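IclR family transcriptional regulator (Brucella abortus, PDB 5WHM) represses transcription as an IclR-type regulator, probably binding DNA through its helix-turn-helix domain and a small effector through its GAF-like C-terminal domain. Local coordinates at residues P106-L111 with I256-N261; K116-M121 with L132-G137; M121-R126 with G229-N234; L127-L132 with L151-S156; Y205-G210 with K246-I251. One frame throughout, in Å; residues are numbered along the deposited sequence.

How the contacts relate
Four of the five contacts are buried, and contact 4, at an edge of the sheet, is partly so. Contacts 2, 3 and 4 join neighbouring strands of one six-stranded antiparallel sheet through backbone hydrogen bonds; contacts 2 and 3 share M121, and contacts 2 and 4 share L132. All three also touch the second subunit. Contacts 1 and 5 instead dock helix 244-265, on helix 101-115 and on the edge strand 206-209, without direct hydrogen bonds between their segments. Contact 1 is built around selenomethionine, whereas contact 5, near the other end of that helix, mixes leucine packing with a carboxylate and a water bridge. F233 of contact 3 packs against M258 and V259 of contact 1.

Contact 1: P106-L111 with I256-N261; sequences PLMQVL and IEMVHN
M258 extends from its helix toward L107 and M108 with CG anti to the backbone N (chi1 -170°) and the chain straight through chi2, then bends at chi3 (79°) to turn its methyl toward the M108 side chain. The selenium thus lies against the backbone of 106-111, with SE of M258 3.7 Å from CA of M108 and equally close to the carbonyl O of L107. L107 meets the stem of the same side chain, its CB 3.8 Å from CG of M258. Beyond the bend, CE of M258 approaches CG of M108 at 3.9 Å. L111 closes the other flank: its CD2 lies 4.0 Å from SE of M258, the two side chains crossing at about a right angle. Further along, CD1 of L107 touches CB of N261.

The two helices run nearly antiparallel, 166° apart with 10.3 Å between axes, and pack side by side in the C-terminal domain. On the sheet side M108 and M258 both reach F233 of strand 229-238. Since the touching groups are almost entirely carbon and selenium, the helices are held here by dispersion and the burial of apolar surface, not by directional bonds.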
# COMPACT_ATOMS: atom_id res chain seq x y z
N PRO C 106 -20.12 7.35 0.11
CA PRO C 106 -21.07 8.44 0.38
C PRO C 106 -21.99 8.12 1.55
O PRO C 106 -22.39 9.04 2.28
CB PRO C 106 -21.85 8.59 -0.93
CG PRO C 106 -21.52 7.42 -1.77
CD PRO C 106 -20.27 6.78 -1.25
N LEU C 107 -22.36 6.85 1.72
CA LEU C 107 -23.15 6.46 2.88
C LEU C 107 -22.35 6.62 4.17
O LEU C 107 -22.89 7.00 5.21
CB LEU C 107 -23.64 5.02 2.73
CG LEU C 107 -24.65 4.80 1.60
CD1 LEU C 107 -24.87 3.33 1.38
CD2 LEU C 107 -25.96 5.49 1.95
N MSE C 108 -21.06 6.32 4.12
CA MSE C 108 -20.22 6.48 5.30
C MSE C 108 -20.06 7.95 5.65
O MSE C 108 -19.96 8.32 6.83
CB MSE C 108 -18.84 5.84 5.06
CG MSE C 108 -18.89 4.32 5.02
SE MSE C 108 -17.29 3.51 4.13
CE MSE C 108 -15.86 4.20 5.26
N GLN C 109 -20.02 8.79 4.62
CA GLN C 109 -19.89 10.23 4.84
C GLN C 109 -21.11 10.78 5.58
O GLN C 109 -20.97 11.55 6.53
CB GLN C 109 -19.67 10.94 3.51
CG GLN C 109 -19.41 12.44 3.64
CD GLN C 109 -18.09 12.73 4.33
OE1 GLN C 109 -17.03 12.49 3.78
NE2 GLN C 109 -18.16 13.25 5.55
N VAL C 110 -22.32 10.36 5.17
CA VAL C 110 -23.55 10.78 5.85
C VAL C 110 -23.52 10.39 7.32
O VAL C 110 -23.88 11.19 8.20
CB VAL C 110 -24.78 10.19 5.13
CG1 VAL C 110 -26.07 10.42 5.95
CG2 VAL C 110 -24.91 10.79 3.73
N LEU C 111 -23.10 9.16 7.63
CA LEU C 111 -23.06 8.73 9.02
C LEU C 111 -21.98 9.48 9.79
O LEU C 111 -22.21 9.94 10.92
CB LEU C 111 -22.83 7.23 9.12
CG LEU C 111 -22.73 6.73 10.57
CD1 LEU C 111 -24.00 7.10 11.40
CD2 LEU C 111 -22.47 5.25 10.62
N ILE C 256 -26.13 -0.25 11.39
CA ILE C 256 -26.75 -1.47 10.87
C ILE C 256 -27.56 -1.16 9.62
O ILE C 256 -27.53 -1.91 8.64
CB ILE C 256 -27.64 -2.12 11.94
CG1 ILE C 256 -26.78 -2.72 13.06
CG2 ILE C 256 -28.61 -3.18 11.32
CD1 ILE C 256 -27.67 -3.13 14.31
N GLU C 257 -28.30 -0.05 9.64
CA GLU C 257 -29.07 0.34 8.47
C GLU C 257 -28.16 0.72 7.30
O GLU C 257 -28.46 0.39 6.15
CB GLU C 257 -30.00 1.51 8.82
CG GLU C 257 -30.83 2.02 7.65
CD GLU C 257 -31.77 0.98 7.04
OE1 GLU C 257 -32.07 -0.04 7.72
OE2 GLU C 257 -32.21 1.18 5.89
N MSE C 258 -27.06 1.40 7.59
CA MSE C 258 -26.06 1.76 6.55
C MSE C 258 -25.50 0.52 5.87
O MSE C 258 -25.45 0.44 4.65
CB MSE C 258 -24.92 2.59 7.14
CG MSE C 258 -23.96 3.22 6.04
SE MSE C 258 -22.30 3.79 6.87
CE MSE C 258 -21.37 2.08 7.02
N VAL C 259 -25.08 -0.46 6.67
CA VAL C 259 -24.55 -1.70 6.11
C VAL C 259 -25.62 -2.40 5.27
O VAL C 259 -25.32 -2.96 4.21
CB VAL C 259 -24.00 -2.60 7.23
CG1 VAL C 259 -23.70 -4.01 6.73
CG2 VAL C 259 -22.75 -1.97 7.81
N HIS C 260 -26.87 -2.39 5.72
CA HIS C 260 -27.95 -2.96 4.91
C HIS C 260 -28.09 -2.22 3.59
O HIS C 260 -28.30 -2.84 2.54
CB HIS C 260 -29.27 -2.93 5.67
CG HIS C 260 -30.39 -3.61 4.94
ND1 HIS C 260 -31.23 -2.94 4.08
CD2 HIS C 260 -30.76 -4.91 4.90
CE1 HIS C 260 -32.10 -3.79 3.57
NE2 HIS C 260 -31.84 -4.99 4.05
N ASN C 261 -27.98 -0.89 3.61
CA ASN C 261 -28.05 -0.12 2.36
C ASN C 261 -26.87 -0.47 1.44
O ASN C 261 -27.06 -0.69 0.24
CB ASN C 261 -28.08 1.39 2.65
CG ASN C 261 -29.43 1.86 3.27
OD1 ASN C 261 -30.49 1.32 2.97
ND2 ASN C 261 -29.36 2.90 4.12

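Contact 2: K116-M121 with L132-G137; sequences KAAVAM and LDVVQG
M121 and D133 sit at the tight end of this contact, where three backbone bonds meet. M121 N donates to D133 O over 2.8 Å, the donor tilted 31° from the carbonyl plane. In return, M121 O receives L132 N at 2.7 Å, in the carbonyl plane, and also a weak bond from D133 N. Two residues thus face one across the strands, a classic beta bulge. The side chain of M121 runs out straight and folds back at its last torsion (chi3 65°), which brings its CE to 3.8 Å from CB of L132 and against CB of D133. The carboxylate of D133 turns elsewhere, in salt bridges with R101 and with R145 of the second subunit.

The bulge interrupts the antiparallel hairpin of strands 118-125 and 128-135, part of the six-stranded sheet of the IclR C-terminal domain. Farther along, V119 and V135 form a regular hydrogen-bonded pair, V119 N to V135 O and V135 N to V119 O, both 2.8 Å and nearly straight. V119 and V135 share the face covered by helix 101-115; on the other, the CB of A120 meets CG2 of V134 at 4.1 Å.

Toward K116 the regular hydrogen bonding lapses, although the chains stay close. The CB of A118 is merely brushed by OE1 of Q136 at 3.8 Å, while NE2 of Q136 bonds to T142 O. A117 O stays 3.8 Å from G137 N, a buried amide with no partner in the model, in a poorly ordered residue. K116, just past the end of helix 101-115, is exposed.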
# COMPACT_ATOMS: atom_id res chain seq x y z
N LYS C 116 -20.43 13.08 13.84
CA LYS C 116 -19.20 13.86 14.06
C LYS C 116 -18.05 12.96 14.48
O LYS C 116 -17.27 13.27 15.38
CB LYS C 116 -19.45 14.98 15.08
CG LYS C 116 -20.65 15.86 14.73
CD LYS C 116 -20.67 17.15 15.54
CE LYS C 116 -21.80 18.07 15.08
NZ LYS C 116 -21.73 18.33 13.61
N ALA C 117 -17.92 11.83 13.79
CA ALA C 117 -16.92 10.84 14.16
C ALA C 117 -16.48 10.07 12.91
O ALA C 117 -17.18 10.05 11.90
CB ALA C 117 -17.47 9.88 15.21
N ALA C 118 -15.34 9.40 13.01
CA ALA C 118 -14.80 8.67 11.87
C ALA C 118 -15.55 7.36 11.60
O ALA C 118 -15.88 6.60 12.53
CB ALA C 118 -13.32 8.38 12.10
N VAL C 119 -15.83 7.09 10.33
CA VAL C 119 -16.45 5.85 9.88
C VAL C 119 -15.44 5.16 8.96
O VAL C 119 -14.86 5.81 8.08
CB VAL C 119 -17.79 6.10 9.15
CG1 VAL C 119 -18.41 4.83 8.61
CG2 VAL C 119 -18.79 6.82 10.14
N ALA C 120 -15.21 3.86 9.19
CA ALA C 120 -14.17 3.13 8.46
C ALA C 120 -14.73 1.82 7.93
O ALA C 120 -15.75 1.30 8.41
CB ALA C 120 -12.93 2.85 9.34
N MSE C 121 -14.04 1.31 6.91
CA MSE C 121 -14.30 0.00 6.35
C MSE C 121 -12.99 -0.83 6.44
O MSE C 121 -11.94 -0.34 6.09
CB MSE C 121 -14.77 0.11 4.91
CG MSE C 121 -15.03 -1.22 4.24
SE MSE C 121 -15.59 -0.98 2.37
CE MSE C 121 -13.97 -0.18 1.56
N LEU C 132 -9.46 -0.31 4.95
CA LEU C 132 -9.52 -0.12 3.51
C LEU C 132 -9.96 1.28 3.12
O LEU C 132 -9.59 1.78 2.04
CB LEU C 132 -10.49 -1.13 2.88
CG LEU C 132 -10.35 -2.56 3.42
CD1 LEU C 132 -11.46 -3.50 2.90
CD2 LEU C 132 -8.96 -3.07 3.03
N ASP C 133 -10.74 1.92 3.99
CA ASP C 133 -11.26 3.25 3.72
C ASP C 133 -11.68 3.85 5.06
O ASP C 133 -12.05 3.12 5.99
CB ASP C 133 -12.43 3.25 2.71
CG ASP C 133 -12.58 4.61 2.01
OD1 ASP C 133 -13.49 4.79 1.19
OD2 ASP C 133 -11.74 5.51 2.27
N VAL C 134 -11.52 5.16 5.17
CA VAL C 134 -11.84 5.92 6.38
C VAL C 134 -12.41 7.25 5.91
O VAL C 134 -11.82 7.92 5.05
CB VAL C 134 -10.63 6.21 7.29
CG1 VAL C 134 -11.09 6.89 8.59
CG2 VAL C 134 -9.84 4.98 7.58
N VAL C 135 -13.51 7.66 6.50
CA VAL C 135 -14.14 8.94 6.21
C VAL C 135 -14.37 9.64 7.54
O VAL C 135 -14.84 9.02 8.50
CB VAL C 135 -15.46 8.75 5.44
CG1 VAL C 135 -16.33 9.95 5.57
CG2 VAL C 135 -15.15 8.46 3.98
N GLN C 136 -14.03 10.92 7.61
CA GLN C 136 -14.24 11.72 8.80
C GLN C 136 -15.40 12.68 8.60
O GLN C 136 -15.59 13.22 7.50
CB GLN C 136 -12.99 12.49 9.17
CG GLN C 136 -11.87 11.56 9.48
CD GLN C 136 -11.21 11.87 10.80
OE1 GLN C 136 -10.61 10.99 11.43
NE2 GLN C 136 -11.30 13.13 11.22
N GLY C 137 -16.16 12.90 9.66
CA GLY C 137 -17.23 13.87 9.59
C GLY C 137 -16.72 15.22 9.14
O GLY C 137 -15.59 15.59 9.45

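Contact 3: M121-R126 with G229-N234; sequences MAARDR and GVLVFN. With ACY (acetic acid), chain J.
F233 lies alongside M121, the two side chains pointing the same way from a non-hydrogen-bonded pair of antiparallel strands. With CG anti to the carbonyl carbon (chi1 -60°), the phenyl group is carried toward the selenomethionine. Its CB is met by CE of M258, from helix 244-265. Around the ring, CD1 rests on CG2 of V259, while CD2 on the other side is 3.8 Å from CB of M121. The next atom, CE2, lies 3.5 Å from CG of M121. At the tip, CZ is 3.7 Å from SE of M121, and the selenium sits 4.6 Å from the ring centroid, obliquely, in a Met-aromatic contact.

These residues belong to the two central strands of the six-stranded sheet in the GAF-like domain, 118-125 and 229-238. Next to them A122 and V232 form a hydrogen-bonded pair, with A122 N to V232 O and V232 N to A122 O both at 2.9 Å. Past this pair the strands diverge, and a water bridges the gap, accepting from R124 N and donating to V230 O. On the face opposite F233, ND2 of N234 donates to a bound acetic acid O at 3.2 Å; S157 and V158 also bind this molecule, probably from the crystallisation liquor.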
# COMPACT_ATOMS: atom_id res chain seq x y z
N MSE C 121 -14.04 1.31 6.91
CA MSE C 121 -14.30 0.00 6.35
C MSE C 121 -12.99 -0.83 6.44
O MSE C 121 -11.94 -0.34 6.09
CB MSE C 121 -14.77 0.11 4.91
CG MSE C 121 -15.03 -1.22 4.24
SE MSE C 121 -15.59 -0.98 2.37
CE MSE C 121 -13.97 -0.18 1.56
N ALA C 122 -13.10 -2.06 6.97
CA ALA C 122 -11.93 -2.87 7.31
C ALA C 122 -12.16 -4.32 6.90
O ALA C 122 -13.31 -4.76 6.74
CB ALA C 122 -11.62 -2.81 8.81
N ALA C 123 -11.06 -5.06 6.72
CA ALA C 123 -11.13 -6.51 6.54
C ALA C 123 -9.93 -7.15 7.25
O ALA C 123 -8.92 -6.48 7.53
CB ALA C 123 -11.14 -6.90 5.05
N ARG C 124 -10.04 -8.44 7.53
CA ARG C 124 -9.04 -9.12 8.33
C ARG C 124 -7.82 -9.52 7.50
O ARG C 124 -7.96 -9.95 6.35
CB ARG C 124 -9.64 -10.37 8.97
CG ARG C 124 -8.67 -11.11 9.87
CD ARG C 124 -9.35 -12.28 10.58
NE ARG C 124 -9.68 -13.37 9.66
CZ ARG C 124 -8.84 -14.36 9.35
NH1 ARG C 124 -7.61 -14.40 9.85
NH2 ARG C 124 -9.24 -15.31 8.51
N ASP C 125 -6.63 -9.38 8.10
CA ASP C 125 -5.41 -10.03 7.62
C ASP C 125 -4.72 -10.65 8.84
O ASP C 125 -4.26 -9.92 9.73
CB ASP C 125 -4.46 -9.06 6.87
CG ASP C 125 -3.10 -9.72 6.48
OD1 ASP C 125 -2.05 -9.44 7.11
OD2 ASP C 125 -3.08 -10.56 5.55
N ARG C 126 -4.70 -11.99 8.88
CA ARG C 126 -4.19 -12.80 9.99
C ARG C 126 -4.89 -12.44 11.29
O ARG C 126 -6.09 -12.69 11.42
CB ARG C 126 -2.66 -12.70 10.14
CG ARG C 126 -1.93 -13.41 9.03
CD ARG C 126 -0.50 -13.72 9.41
NE ARG C 126 0.21 -14.14 8.22
CZ ARG C 126 1.49 -14.48 8.19
NH1 ARG C 126 2.23 -14.44 9.30
NH2 ARG C 126 2.02 -14.86 7.05
N GLY C 229 -15.28 -11.23 1.01
CA GLY C 229 -15.32 -11.90 2.30
C GLY C 229 -16.11 -11.09 3.32
O GLY C 229 -17.12 -10.47 2.97
N VAL C 230 -15.67 -11.07 4.58
CA VAL C 230 -16.33 -10.29 5.62
C VAL C 230 -15.73 -8.88 5.62
O VAL C 230 -14.55 -8.70 5.94
CB VAL C 230 -16.19 -10.95 6.99
CG1 VAL C 230 -17.08 -10.24 8.01
CG2 VAL C 230 -16.59 -12.41 6.90
N LEU C 231 -16.53 -7.89 5.21
CA LEU C 231 -16.14 -6.50 5.44
C LEU C 231 -16.78 -6.04 6.74
O LEU C 231 -17.81 -6.55 7.16
CB LEU C 231 -16.60 -5.60 4.29
CG LEU C 231 -16.10 -5.91 2.90
CD1 LEU C 231 -16.85 -5.04 1.88
CD2 LEU C 231 -14.59 -5.68 2.84
N VAL C 232 -16.13 -5.10 7.42
CA VAL C 232 -16.68 -4.62 8.68
C VAL C 232 -16.65 -3.10 8.63
O VAL C 232 -15.65 -2.51 8.22
CB VAL C 232 -15.90 -5.13 9.91
CG1 VAL C 232 -16.66 -4.73 11.18
CG2 VAL C 232 -15.67 -6.64 9.84
N PHE C 233 -17.76 -2.48 9.06
CA PHE C 233 -17.85 -1.03 9.12
C PHE C 233 -17.91 -0.59 10.57
O PHE C 233 -18.56 -1.23 11.40
CB PHE C 233 -19.07 -0.54 8.34
CG PHE C 233 -19.01 -0.92 6.88
CD1 PHE C 233 -19.40 -2.20 6.46
CD2 PHE C 233 -18.47 -0.04 5.94
CE1 PHE C 233 -19.27 -2.58 5.10
CE2 PHE C 233 -18.37 -0.39 4.58
CZ PHE C 233 -18.78 -1.67 4.16
N ASN C 234 -17.19 0.47 10.91
CA ASN C 234 -17.27 0.94 12.29
C ASN C 234 -17.49 2.44 12.33
O ASN C 234 -17.43 3.15 11.31
CB ASN C 234 -16.03 0.55 13.13
CG ASN C 234 -14.77 1.35 12.77
OD1 ASN C 234 -14.77 2.20 11.89
ND2 ASN C 234 -13.67 1.06 13.47
C ACY J . -12.53 0.03 17.12
O ACY J . -13.14 -0.54 16.18
OXT ACY J . -12.58 -0.34 18.33
CH3 ACY J . -11.68 1.23 16.79
O HOH W 1 -12.19 -9.98 6.86

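Contact 4: L127-L132 with L151-S156; sequences LSMVYL and LPLAGS
L151 pairs with M129 where the short strand 150-152 joins the edge of the six-stranded antiparallel sheet in the GAF-like domain. Two backbone bonds close the pair: M129 N to L151 O at 2.8 Å, close to straight, and L151 N to M129 O at 2.9 Å. The L151 side chain reaches along the strand to Y131, putting its CD1 3.5 Å from both CE1 and OH of the tyrosine, whose hydroxyl is bonded to N234 ND2. P152 then faces S128 in a non-hydrogen-bonded pair, the two side chains diverging.

Past P152 the strand ends. L153 N makes a weak bond to L127 O, and the L153 side chain takes an unusual first torsion (chi1 -137°) that sets CD1 against the selenium of M129, 3.5 Å from SE. M129 bends at both chi2 and chi3 and crosses L153 at about a right angle. CD2 of L153 approaches L127 more loosely, and both leucines pack on I174 of helix 168-181. After A154 and G155 the chain comes round to S156, the N-cap of helix 157-165. Its OG accepts from G159 N and donates to P152 O at 2.7 Å, nearly in line with the C=O bond.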
# COMPACT_ATOMS: atom_id res chain seq x y z
N LEU C 127 -4.17 -11.83 12.24
CA LEU C 127 -4.76 -11.48 13.53
C LEU C 127 -5.00 -9.98 13.68
O LEU C 127 -5.09 -9.47 14.80
CB LEU C 127 -3.88 -12.01 14.67
CG LEU C 127 -3.62 -13.53 14.67
CD1 LEU C 127 -2.50 -13.94 15.66
CD2 LEU C 127 -4.90 -14.30 14.97
N SER C 128 -5.13 -9.25 12.56
CA SER C 128 -5.39 -7.81 12.57
C SER C 128 -6.52 -7.47 11.61
O SER C 128 -6.84 -8.22 10.69
CB SER C 128 -4.12 -7.01 12.19
OG SER C 128 -3.07 -7.21 13.14
N MSE C 129 -7.14 -6.31 11.85
CA MSE C 129 -8.09 -5.69 10.93
C MSE C 129 -7.34 -4.59 10.19
O MSE C 129 -6.63 -3.81 10.81
CB MSE C 129 -9.30 -5.11 11.69
CG MSE C 129 -10.15 -6.16 12.44
SE MSE C 129 -10.75 -7.65 11.31
CE MSE C 129 -11.97 -6.67 10.16
N VAL C 130 -7.46 -4.56 8.86
CA VAL C 130 -6.78 -3.59 8.01
C VAL C 130 -7.82 -2.59 7.51
O VAL C 130 -8.80 -2.99 6.87
CB VAL C 130 -6.09 -4.29 6.82
CG1 VAL C 130 -5.31 -3.29 5.99
CG2 VAL C 130 -5.19 -5.44 7.33
N TYR C 131 -7.56 -1.31 7.71
CA TYR C 131 -8.47 -0.27 7.20
C TYR C 131 -8.35 -0.12 5.67
O TYR C 131 -7.27 0.21 5.16
CB TYR C 131 -8.13 1.05 7.89
CG TYR C 131 -8.86 1.31 9.20
CD1 TYR C 131 -9.56 0.30 9.86
CD2 TYR C 131 -8.91 2.58 9.72
CE1 TYR C 131 -10.25 0.57 11.04
CE2 TYR C 131 -9.59 2.85 10.88
CZ TYR C 131 -10.25 1.85 11.54
OH TYR C 131 -10.93 2.18 12.70
N LEU C 132 -9.46 -0.31 4.95
CA LEU C 132 -9.52 -0.12 3.51
C LEU C 132 -9.96 1.28 3.12
O LEU C 132 -9.59 1.78 2.04
CB LEU C 132 -10.49 -1.13 2.88
CG LEU C 132 -10.35 -2.56 3.42
CD1 LEU C 132 -11.46 -3.50 2.90
CD2 LEU C 132 -8.96 -3.07 3.03
N LEU C 151 -5.65 -2.69 13.28
CA LEU C 151 -6.09 -2.79 14.66
C LEU C 151 -6.04 -4.25 15.08
O LEU C 151 -6.37 -5.13 14.28
CB LEU C 151 -7.54 -2.29 14.84
CG LEU C 151 -7.72 -0.77 14.73
CD1 LEU C 151 -9.09 -0.40 14.20
CD2 LEU C 151 -7.58 -0.20 16.09
N PRO C 152 -5.69 -4.53 16.34
CA PRO C 152 -5.75 -5.91 16.82
C PRO C 152 -7.18 -6.44 16.79
O PRO C 152 -8.16 -5.70 16.94
CB PRO C 152 -5.22 -5.82 18.26
CG PRO C 152 -5.52 -4.38 18.67
CD PRO C 152 -5.31 -3.58 17.40
N LEU C 153 -7.29 -7.76 16.64
CA LEU C 153 -8.58 -8.42 16.48
C LEU C 153 -9.43 -8.35 17.75
O LEU C 153 -10.59 -7.94 17.70
CB LEU C 153 -8.33 -9.88 16.07
CG LEU C 153 -9.18 -10.53 14.99
CD1 LEU C 153 -9.21 -9.63 13.79
CD2 LEU C 153 -8.63 -11.93 14.62
N ALA C 154 -8.87 -8.74 18.89
CA ALA C 154 -9.72 -9.13 20.02
C ALA C 154 -10.33 -7.95 20.79
O ALA C 154 -11.38 -8.13 21.42
CB ALA C 154 -8.93 -10.02 20.97
N GLY C 155 -9.70 -6.78 20.78
CA GLY C 155 -10.17 -5.69 21.62
C GLY C 155 -10.85 -4.56 20.87
O GLY C 155 -11.41 -3.65 21.50
N SER C 156 -10.81 -4.59 19.54
CA SER C 156 -11.42 -3.56 18.72
C SER C 156 -12.84 -3.94 18.33
O SER C 156 -13.16 -5.11 18.14
CB SER C 156 -10.61 -3.31 17.43
OG SER C 156 -10.53 -4.48 16.63

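Contact 5: Y205-G210 with K246-I251; sequences YCLSIG and KLEDDI
Y205 and E248 cross at about a right angle, the phenol oxygen laid on the aliphatic part of the glutamate. The tyrosine has chi1 at 55°, with CG between the backbone N and the carbonyl carbon, and from there its OH comes 3.4 Å from CB of E248. E248 leaves the helix with CG beside its own backbone N (chi1 -64°) and then runs extended, so its carboxylate passes over L207: OE2 of E248 is 3.6 Å from CD1 of L207. The other branch of that leucine, CD2, meets CB of L247 at 4.0 Å. I209 slides past L247 in the opposite direction, its CD1 3.8 Å from CD1 of L247.

L207 and I209 of edge strand 206-209, with Y205 just before it, face helix 244-265 of the C-terminal domain. The helix has a pi-type turn at 247-251, where K246 O takes D250 N and I251 N. A water in the plane of the Y205 ring links its OH, at 2.8 Å, to the carbonyl O of E248. The E248 carboxylate is salt-bridged to R244, so its charge is probably largely offset beside leucine, and the polar link between the segments runs from the Y205 hydroxyl through water.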
# COMPACT_ATOMS: atom_id res chain seq x y z
N TYR C 205 -24.66 -5.56 16.44
CA TYR C 205 -23.39 -4.86 16.36
C TYR C 205 -22.47 -5.39 17.44
O TYR C 205 -22.89 -6.14 18.34
CB TYR C 205 -23.59 -3.34 16.51
CG TYR C 205 -24.32 -2.99 17.81
CD1 TYR C 205 -23.69 -3.08 19.04
CD2 TYR C 205 -25.63 -2.56 17.78
CE1 TYR C 205 -24.41 -2.77 20.27
CE2 TYR C 205 -26.33 -2.24 18.96
CZ TYR C 205 -25.70 -2.34 20.18
OH TYR C 205 -26.39 -2.02 21.33
N CYS C 206 -21.21 -4.95 17.38
CA CYS C 206 -20.22 -5.15 18.43
C CYS C 206 -19.70 -3.80 18.89
O CYS C 206 -19.44 -2.93 18.07
CB CYS C 206 -19.02 -6.01 17.94
SG CYS C 206 -19.45 -7.76 17.76
N LEU C 207 -19.49 -3.66 20.19
CA LEU C 207 -18.89 -2.46 20.77
C LEU C 207 -17.45 -2.72 21.21
O LEU C 207 -17.05 -3.85 21.52
CB LEU C 207 -19.67 -1.99 22.01
CG LEU C 207 -21.16 -1.76 21.85
CD1 LEU C 207 -21.91 -1.55 23.20
CD2 LEU C 207 -21.32 -0.55 20.95
N SER C 208 -16.69 -1.63 21.28
CA SER C 208 -15.46 -1.59 22.06
C SER C 208 -15.49 -0.28 22.85
O SER C 208 -15.13 0.77 22.32
CB SER C 208 -14.21 -1.67 21.20
OG SER C 208 -13.08 -1.60 22.04
N ILE C 209 -15.94 -0.35 24.10
CA ILE C 209 -16.01 0.83 24.98
C ILE C 209 -14.68 0.92 25.71
O ILE C 209 -14.50 0.37 26.82
CB ILE C 209 -17.20 0.75 25.93
CG1 ILE C 209 -18.50 0.56 25.16
CG2 ILE C 209 -17.25 2.00 26.82
CD1 ILE C 209 -18.73 1.62 24.09
N GLY C 210 -13.73 1.62 25.10
CA GLY C 210 -12.40 1.80 25.67
C GLY C 210 -11.57 0.54 25.78
O GLY C 210 -10.62 0.49 26.57
N LYS C 246 -25.17 6.46 23.51
CA LYS C 246 -25.28 6.95 22.14
C LYS C 246 -24.97 5.85 21.11
O LYS C 246 -25.64 5.75 20.07
CB LYS C 246 -24.35 8.15 21.94
CG LYS C 246 -24.59 8.91 20.64
CD LYS C 246 -23.80 10.22 20.62
CE LYS C 246 -24.38 11.23 19.64
NZ LYS C 246 -25.85 11.44 19.83
N LEU C 247 -23.96 5.02 21.37
CA LEU C 247 -23.64 3.97 20.41
C LEU C 247 -24.74 2.91 20.36
O LEU C 247 -25.08 2.43 19.28
CB LEU C 247 -22.29 3.35 20.75
CG LEU C 247 -21.10 4.31 20.59
CD1 LEU C 247 -19.80 3.68 21.05
CD2 LEU C 247 -20.95 4.82 19.16
N GLU C 248 -25.30 2.52 21.53
CA GLU C 248 -26.28 1.44 21.56
C GLU C 248 -27.64 1.88 21.00
O GLU C 248 -28.33 1.10 20.35
CB GLU C 248 -26.47 0.95 23.02
CG GLU C 248 -25.21 0.32 23.63
CD GLU C 248 -25.44 -0.20 25.06
OE1 GLU C 248 -26.26 0.39 25.82
OE2 GLU C 248 -24.79 -1.22 25.41
N ASP C 249 -28.05 3.11 21.30
CA ASP C 249 -29.39 3.58 20.95
C ASP C 249 -29.46 4.30 19.61
O ASP C 249 -30.54 4.38 19.02
CB ASP C 249 -29.90 4.54 22.02
CG ASP C 249 -30.16 3.85 23.37
OD1 ASP C 249 -29.93 2.62 23.52
OD2 ASP C 249 -30.61 4.57 24.28
N ASP C 250 -28.35 4.86 19.13
CA ASP C 250 -28.38 5.78 18.00
C ASP C 250 -27.40 5.33 16.92
O ASP C 250 -27.80 4.93 15.83
CB ASP C 250 -28.08 7.21 18.49
CG ASP C 250 -28.25 8.29 17.39
OD1 ASP C 250 -28.83 7.98 16.32
OD2 ASP C 250 -27.82 9.45 17.59
N ILE C 251 -26.10 5.36 17.21
CA ILE C 251 -25.12 5.11 16.14
C ILE C 251 -25.18 3.65 15.67
O ILE C 251 -25.14 3.36 14.46
CB ILE C 251 -23.70 5.49 16.60
CG1 ILE C 251 -23.64 6.97 17.00
CG2 ILE C 251 -22.66 5.23 15.45
CD1 ILE C 251 -24.25 7.91 15.99
O HOH W 2 -29.08 -1.51 21.05